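Local structure of esterase (uncultured bacterium pCosCE1, 7ATL) at residues A[65-70]-A[265-270]; A[203-208]-A[271-276]. The protein hydrolyses carboxylic esters and also shows promiscuous acyltransferase activity, as a family VIII carboxylesterase related to the beta-lactamases. One frame throughout, in Å; residues are numbered along the deposited sequence.

Contact 1: A[65-70]-A[265-270]; sequences SVSKPY and AGMVGD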
ATOM      1  N   SER A  65       0.719   3.442   1.039  1.00 28.98           N
ATOM      2  CA  SER A  65      -0.125   2.529   0.220  1.00 29.92           C
ATOM      3  C   SER A  65      -0.019   1.066   0.665  1.00 27.34           C
ATOM      4  O   SER A  65      -0.810   0.260   0.181  1.00 25.78           O
ATOM      5  CB  SER A  65       0.165   2.653  -1.220  1.00 31.59           C
ATOM      6  OG  SER A  65      -0.299   3.901  -1.706  1.00 33.36           O
ATOM      7  N   VAL A  66       0.854   0.722   1.602  1.00 25.78           N
ATOM      8  CA  VAL A  66       0.809  -0.646   2.185  1.00 25.09           C
ATOM      9  C   VAL A  66      -0.485  -0.786   2.990  1.00 23.31           C
ATOM     10  O   VAL A  66      -0.847  -1.926   3.292  1.00 25.25           O
ATOM     11  CB  VAL A  66       2.074  -1.004   2.983  1.00 24.16           C
ATOM     12  CG1 VAL A  66       1.976  -2.389   3.608  1.00 23.72           C
ATOM     13  CG2 VAL A  66       3.294  -0.903   2.091  1.00 23.74           C
ATOM     14  N   SER A  67      -1.204   0.308   3.218  1.00 24.46           N
ATOM     15  CA  SER A  67      -2.582   0.325   3.791  1.00 26.49           C
ATOM     16  C   SER A  67      -3.579  -0.412   2.869  1.00 25.77           C
ATOM     17  O   SER A  67      -4.550  -1.010   3.375  1.00 25.79           O
ATOM     18  CB  SER A  67      -3.057   1.761   4.064  1.00 28.10           C
ATOM     19  OG  SER A  67      -2.129   2.525   4.843  1.00 27.90           O
ATOM     20  N   LYS A  68      -3.383  -0.354   1.557  1.00 24.33           N
ATOM     21  CA  LYS A  68      -4.367  -0.844   0.550  1.00 25.44           C
ATOM     22  C   LYS A  68      -4.622  -2.352   0.659  1.00 25.38           C
ATOM     23  O   LYS A  68      -5.779  -2.785   0.689  1.00 24.92           O
ATOM     24  CB  LYS A  68      -3.895  -0.418  -0.843  1.00 25.61           C
ATOM     25  CG  LYS A  68      -4.003   1.082  -1.032  1.00 25.57           C
ATOM     26  CD  LYS A  68      -3.579   1.568  -2.370  1.00 26.58           C
ATOM     27  CE  LYS A  68      -4.083   2.984  -2.613  1.00 27.80           C
ATOM     28  NZ  LYS A  68      -3.209   4.002  -1.978  1.00 26.81           N
ATOM     29  N   PRO A  69      -3.590  -3.230   0.636  1.00 25.42           N
ATOM     30  CA  PRO A  69      -3.835  -4.670   0.706  1.00 26.37           C
ATOM     31  C   PRO A  69      -4.521  -5.070   2.021  1.00 26.43           C
ATOM     32  O   PRO A  69      -5.355  -5.954   1.978  1.00 26.82           O
ATOM     33  CB  PRO A  69      -2.467  -5.319   0.510  1.00 24.06           C
ATOM     34  CG  PRO A  69      -1.497  -4.213   0.766  1.00 25.14           C
ATOM     35  CD  PRO A  69      -2.183  -2.924   0.387  1.00 24.23           C
ATOM     36  N   TYR A  70      -4.200  -4.371   3.114  1.00 25.93           N
ATOM     37  CA  TYR A  70      -4.890  -4.493   4.422  1.00 24.93           C
ATOM     38  C   TYR A  70      -6.403  -4.293   4.250  1.00 25.52           C
ATOM     39  O   TYR A  70      -7.175  -5.151   4.721  1.00 24.77           O
ATOM     40  CB  TYR A  70      -4.282  -3.530   5.443  1.00 23.40           C
ATOM     41  CG  TYR A  70      -3.122  -4.117   6.211  1.00 23.75           C
ATOM     42  CD1 TYR A  70      -3.256  -5.295   6.921  1.00 23.07           C
ATOM     43  CD2 TYR A  70      -1.878  -3.512   6.211  1.00 23.46           C
ATOM     44  CE1 TYR A  70      -2.206  -5.841   7.633  1.00 22.54           C
ATOM     45  CE2 TYR A  70      -0.809  -4.041   6.908  1.00 22.22           C
ATOM     46  CZ  TYR A  70      -0.982  -5.204   7.629  1.00 22.76           C
ATOM     47  OH  TYR A  70       0.060  -5.733   8.314  1.00 23.07           O
ATOM     48  N   ALA A 265      -3.851   5.124   2.575  1.00 23.06           N
ATOM     49  CA  ALA A 265      -2.510   5.677   2.899  1.00 24.88           C
ATOM     50  C   ALA A 265      -2.291   6.020   4.381  1.00 25.69           C
ATOM     51  O   ALA A 265      -1.177   6.459   4.720  1.00 27.85           O
ATOM     52  CB  ALA A 265      -2.246   6.870   2.001  1.00 24.26           C
ATOM     53  N   GLY A 266      -3.252   5.790   5.263  1.00 27.57           N
ATOM     54  CA  GLY A 266      -3.186   6.361   6.622  1.00 30.36           C
ATOM     55  C   GLY A 266      -2.691   5.419   7.715  1.00 29.15           C
ATOM     56  O   GLY A 266      -2.707   5.852   8.919  1.00 27.41           O
ATOM     57  N   MET A 267      -2.319   4.182   7.387  1.00 26.68           N
ATOM     58  CA  MET A 267      -2.061   3.178   8.455  1.00 29.66           C
ATOM     59  C   MET A 267      -0.572   3.184   8.878  1.00 29.57           C
ATOM     60  O   MET A 267       0.290   3.738   8.158  1.00 28.88           O
ATOM     61  CB  MET A 267      -2.494   1.769   8.030  1.00 28.44           C
ATOM     62  CG  MET A 267      -3.937   1.696   7.594  1.00 27.59           C
ATOM     63  SD  MET A 267      -4.513   0.015   7.262  1.00 28.73           S
ATOM     64  CE  MET A 267      -4.524  -0.645   8.922  1.00 28.30           C
ATOM     65  N   VAL A 268      -0.320   2.580  10.041  1.00 30.00           N
ATOM     66  CA  VAL A 268       1.009   2.312  10.660  1.00 28.32           C
ATOM     67  C   VAL A 268       1.064   0.824  11.019  1.00 28.03           C
ATOM     68  O   VAL A 268      -0.010   0.246  11.309  1.00 28.22           O
ATOM     69  CB  VAL A 268       1.219   3.180  11.913  1.00 27.97           C
ATOM     70  CG1 VAL A 268       1.349   4.649  11.536  1.00 29.37           C
ATOM     71  CG2 VAL A 268       0.129   2.976  12.956  1.00 26.78           C
ATOM     72  N   GLY A 269       2.258   0.229  11.008  1.00 26.94           N
ATOM     73  CA  GLY A 269       2.442  -1.198  11.319  1.00 26.88           C
ATOM     74  C   GLY A 269       3.873  -1.673  11.130  1.00 27.56           C
ATOM     75  O   GLY A 269       4.671  -0.968  10.464  1.00 23.96           O
ATOM     76  N   ASP A 270       4.176  -2.852  11.690  1.00 29.27           N
ATOM     77  CA  ASP A 270       5.525  -3.464  11.634  1.00 28.63           C
ATOM     78  C   ASP A 270       5.572  -4.448  10.474  1.00 26.80           C
ATOM     79  O   ASP A 270       4.527  -4.791   9.940  1.00 28.56           O
ATOM     80  CB  ASP A 270       5.934  -4.055  12.985  1.00 29.50           C
ATOM     81  CG  ASP A 270       5.106  -5.229  13.439  1.00 31.42           C
ATOM     82  OD1 ASP A 270       4.346  -5.742  12.600  1.00 32.45           O
ATOM     83  OD2 ASP A 270       5.239  -5.622  14.635  1.00 34.80           O
TER
HETATM   84  O   HOH W   1       1.677  -3.842   9.304  1.00 24.71           O

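Contact 2: A[203-208]-A[271-276]; sequences GLRNTG and ADDVLQ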
ATOM      1  N   GLY A 203      -4.131 -12.324  14.019  1.00 35.89           N
ATOM      2  CA  GLY A 203      -3.309 -12.187  15.239  1.00 35.69           C
ATOM      3  C   GLY A 203      -2.246 -11.092  15.147  1.00 36.78           C
ATOM      4  O   GLY A 203      -1.208 -11.212  15.824  1.00 36.30           O
ATOM      5  N   LEU A 204      -2.490 -10.020  14.395  1.00 36.69           N
ATOM      6  CA  LEU A 204      -1.490  -8.935  14.194  1.00 37.04           C
ATOM      7  C   LEU A 204      -1.180  -8.290  15.550  1.00 34.82           C
ATOM      8  O   LEU A 204      -2.104  -8.131  16.343  1.00 32.65           O
ATOM      9  CB  LEU A 204      -2.054  -7.902  13.206  1.00 38.00           C
ATOM     10  CG  LEU A 204      -2.434  -8.408  11.806  1.00 36.70           C
ATOM     11  CD1 LEU A 204      -2.783  -7.242  10.905  1.00 36.85           C
ATOM     12  CD2 LEU A 204      -1.330  -9.234  11.172  1.00 35.70           C
ATOM     13  N   ARG A 205       0.063  -7.898  15.805  1.00 35.24           N
ATOM     14  CA  ARG A 205       0.451  -7.365  17.142  1.00 40.13           C
ATOM     15  C   ARG A 205       0.398  -5.830  17.167  1.00 37.99           C
ATOM     16  O   ARG A 205       0.188  -5.277  18.271  1.00 39.10           O
ATOM     17  CB  ARG A 205       1.830  -7.870  17.592  1.00 45.19           C
ATOM     18  CG  ARG A 205       2.916  -7.846  16.526  1.00 51.96           C
ATOM     19  CD  ARG A 205       4.279  -8.230  17.077  1.00 55.17           C
ATOM     20  NE  ARG A 205       5.342  -7.918  16.128  1.00 57.38           N
ATOM     21  CZ  ARG A 205       6.620  -8.243  16.296  1.00 58.02           C
ATOM     22  NH1 ARG A 205       7.518  -7.898  15.388  1.00 56.75           N
ATOM     23  NH2 ARG A 205       6.998  -8.910  17.372  1.00 59.11           N
ATOM     24  N   ASN A 206       0.607  -5.144  16.036  1.00 33.02           N
ATOM     25  CA  ASN A 206       0.961  -3.708  16.098  1.00 31.79           C
ATOM     26  C   ASN A 206       0.643  -2.976  14.789  1.00 31.68           C
ATOM     27  O   ASN A 206       1.526  -2.269  14.265  1.00 29.34           O
ATOM     28  CB  ASN A 206       2.430  -3.583  16.506  1.00 33.19           C
ATOM     29  CG  ASN A 206       2.795  -2.175  16.907  1.00 32.24           C
ATOM     30  OD1 ASN A 206       3.916  -1.752  16.656  1.00 32.65           O
ATOM     31  ND2 ASN A 206       1.846  -1.451  17.490  1.00 31.47           N
ATOM     32  N   THR A 207      -0.600  -3.050  14.317  1.00 31.31           N
ATOM     33  CA  THR A 207      -0.989  -2.401  13.048  1.00 31.58           C
ATOM     34  C   THR A 207      -2.353  -1.728  13.220  1.00 30.80           C
ATOM     35  O   THR A 207      -3.280  -2.377  13.726  1.00 31.95           O
ATOM     36  CB  THR A 207      -0.916  -3.420  11.905  1.00 35.58           C
ATOM     37  OG1 THR A 207       0.468  -3.731  11.693  1.00 35.58           O
ATOM     38  CG2 THR A 207      -1.569  -2.921  10.630  1.00 34.60           C
ATOM     39  N   GLY A 208      -2.464  -0.475  12.783  1.00 27.69           N
ATOM     40  CA  GLY A 208      -3.705   0.305  12.896  1.00 28.34           C
ATOM     41  C   GLY A 208      -3.565   1.625  12.178  1.00 28.56           C
ATOM     42  O   GLY A 208      -2.739   1.690  11.241  1.00 28.54           O
ATOM     43  N   ALA A 271       6.778  -4.846  10.099  1.00 27.76           N
ATOM     44  CA  ALA A 271       7.071  -5.742   8.963  1.00 28.54           C
ATOM     45  C   ALA A 271       6.397  -7.108   9.183  1.00 29.35           C
ATOM     46  O   ALA A 271       5.789  -7.612   8.228  1.00 29.34           O
ATOM     47  CB  ALA A 271       8.570  -5.835   8.798  1.00 28.14           C
ATOM     48  N   ASP A 272       6.450  -7.671  10.393  1.00 30.65           N
ATOM     49  CA  ASP A 272       5.911  -9.031  10.675  1.00 29.98           C
ATOM     50  C   ASP A 272       4.402  -9.059  10.469  1.00 28.76           C
ATOM     51  O   ASP A 272       3.902 -10.132  10.064  1.00 32.56           O
ATOM     52  CB  ASP A 272       6.248  -9.537  12.079  1.00 30.74           C
ATOM     53  CG  ASP A 272       7.682 -10.017  12.121  1.00 33.25           C
ATOM     54  OD1 ASP A 272       7.908 -11.114  11.644  1.00 33.02           O
ATOM     55  OD2 ASP A 272       8.574  -9.235  12.522  1.00 38.96           O
ATOM     56  N   ASP A 273       3.699  -7.966  10.777  1.00 28.03           N
ATOM     57  CA  ASP A 273       2.234  -7.885  10.547  1.00 27.74           C
ATOM     58  C   ASP A 273       2.037  -7.892   9.028  1.00 25.88           C
ATOM     59  O   ASP A 273       1.206  -8.637   8.560  1.00 26.09           O
ATOM     60  CB  ASP A 273       1.571  -6.716  11.287  1.00 31.59           C
ATOM     61  CG  ASP A 273       1.318  -6.898  12.788  1.00 31.84           C
ATOM     62  OD1 ASP A 273       1.371  -8.039  13.302  1.00 31.77           O
ATOM     63  OD2 ASP A 273       1.053  -5.880  13.442  1.00 34.16           O
ATOM     64  N   VAL A 274       2.865  -7.193   8.265  1.00 26.26           N
ATOM     65  CA  VAL A 274       2.728  -7.145   6.779  1.00 25.81           C
ATOM     66  C   VAL A 274       2.998  -8.538   6.198  1.00 27.48           C
ATOM     67  O   VAL A 274       2.332  -8.911   5.214  1.00 26.94           O
ATOM     68  CB  VAL A 274       3.657  -6.073   6.177  1.00 25.19           C
ATOM     69  CG1 VAL A 274       3.668  -6.081   4.651  1.00 24.77           C
ATOM     70  CG2 VAL A 274       3.304  -4.690   6.707  1.00 25.21           C
ATOM     71  N   LEU A 275       3.937  -9.286   6.774  1.00 28.83           N
ATOM     72  CA  LEU A 275       4.302 -10.625   6.259  1.00 29.75           C
ATOM     73  C   LEU A 275       3.128 -11.578   6.479  1.00 29.80           C
ATOM     74  O   LEU A 275       2.885 -12.405   5.585  1.00 27.60           O
ATOM     75  CB  LEU A 275       5.561 -11.142   6.954  1.00 33.37           C
ATOM     76  CG  LEU A 275       6.003 -12.529   6.487  1.00 35.29           C
ATOM     77  CD1 LEU A 275       6.149 -12.580   4.973  1.00 35.64           C
ATOM     78  CD2 LEU A 275       7.309 -12.927   7.137  1.00 37.01           C
ATOM     79  N   GLN A 276       2.441 -11.466   7.626  1.00 31.72           N
ATOM     80  CA  GLN A 276       1.198 -12.226   7.935  1.00 31.75           C
ATOM     81  C   GLN A 276       0.197 -11.928   6.825  1.00 31.90           C
ATOM     82  O   GLN A 276      -0.386 -12.876   6.276  1.00 33.46           O
ATOM     83  CB  GLN A 276       0.570 -11.813   9.271  1.00 38.09           C
ATOM     84  CG  GLN A 276       1.165 -12.485  10.503  1.00 42.04           C
ATOM     85  CD  GLN A 276       1.209 -13.978  10.280  1.00 47.03           C
ATOM     86  OE1 GLN A 276       0.180 -14.641  10.069  1.00 44.60           O
ATOM     87  NE2 GLN A 276       2.422 -14.508  10.254  1.00 45.39           N
TER
HETATM   88  O   HOH W   2       7.884  -6.703  13.034  1.00 38.95           O

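Contact 1: A[65-70]-A[265-270]
With chi1 of Ser67 at -52°, its OG stands beside its own backbone N and faces Met267, whose CG is likewise set opposite the carbonyl carbon (chi1 -55°). The hydroxyl accepts the backbone N-H of Met267, N to OG 3.0 Å, with 153° at the hydrogen. The same OG is also hydrogen-bonded to the carbonyl of Ser64, one turn back, so this buried hydroxyl links the start of the helix to the loop of 265-267. Met267 runs alongside the serine: its CG lies 3.6 Å from Ser67 CB. That chi1 and an extended chi2 bring its SD to 4.0 Å from Tyr70 CB. The sulfur sits 5.3 Å from the centroid of the Tyr70 ring and oblique to it, a Met-aromatic contact. At the far end of that ring a water spans the two segments, 2.7 Å from Tyr70 OH and donating to Asp270 O. Ser65 and Lys68 fit the SxxK pattern of serine beta-lactamases and family VIII esterases, where the serine is the nucleophile, as Ser65 probably is. Consistent with an active-site pocket, Ser65 OG is hydrogen-bonded to Tyr171, and Lys68 NZ to Tyr123, Tyr171 and the carbonyl of Gly264. A pentaethylene glycol, probably from the crystallisation liquor, lies against Ser65, as such molecules often do in pockets. Ala265, its CA 4.8 Å from that of Ser65, borders this site. Around the contact, Val66 and Pro69 of helix 67-80 pack on strand 345-350, Tyr70 meets helices 190-199 and 271-283, and strand 268-269 pairs antiparallel with strand 61-62.

Contact 2: A[203-208]-A[271-276]
The carboxylate of Asp273 is gripped around its rim by three donors from Arg205, Asn206 and Thr207. Arg205 N reaches OD1 of Asp273 at 2.8 Å, on the syn side and 16° out of the carboxylate plane. Asn206 N takes the syn lone pair of Asp273 OD2 at 2.7 Å, while Thr207 OG1 donates to the anti lone pair of that oxygen at 2.8 Å. Three donors on two oxygens hold the buried carboxylate's rotation and probably stabilise its negative charge. Water 2 lies in plane at the edge of the Arg205 guanidinium, accepting from NH1 and donating to Asp272 OD2. The direct salt bridge, Arg205 NH1 to Asp272 OD2, is 3.3 Å long, with the two planes turned 85° apart. The second oxygen of Asp272 is paired with Arg57, and Arg205 NE with Asp270. Alongside the carboxylate, Leu204 lays CB against Asp273 OD1 (3.4 Å) and CD2 against Gln276 CB (3.7 Å). A Schellman motif with Gly203 at C-prime closes off the helical end after residues 190-199; then two successive backbone N-H groups and a threonine hydroxyl converge on one aspartate from the first turn of helix 271-283, tying the loop to that helix within the beta-lactamase-type fold.

Contact 1 is buried near the centre of the chain; contact 2 lies at the surface, with their centres about 10 Å apart. Chemistry differs with place: the pairs across contact 1 are uncharged, a hydroxyl, a thioether and a ring, while those across contact 2 centre on carboxylates, with buried Asp273 beside a more exposed Arg205-Asp272 bridge. The elements are shared, since strand 268-269 of contact 1 runs directly into helix 271-283 of contact 2. Asp270, at the N-cap of that helix, receives the N-H of Asp273 on OD1, while its other oxygen holds Arg205. Gly208 O probably accepts from Val268 N, and Tyr70 packs against Leu204, Thr207, Asp273 and Val274, joining the two contacts into one continuous patch.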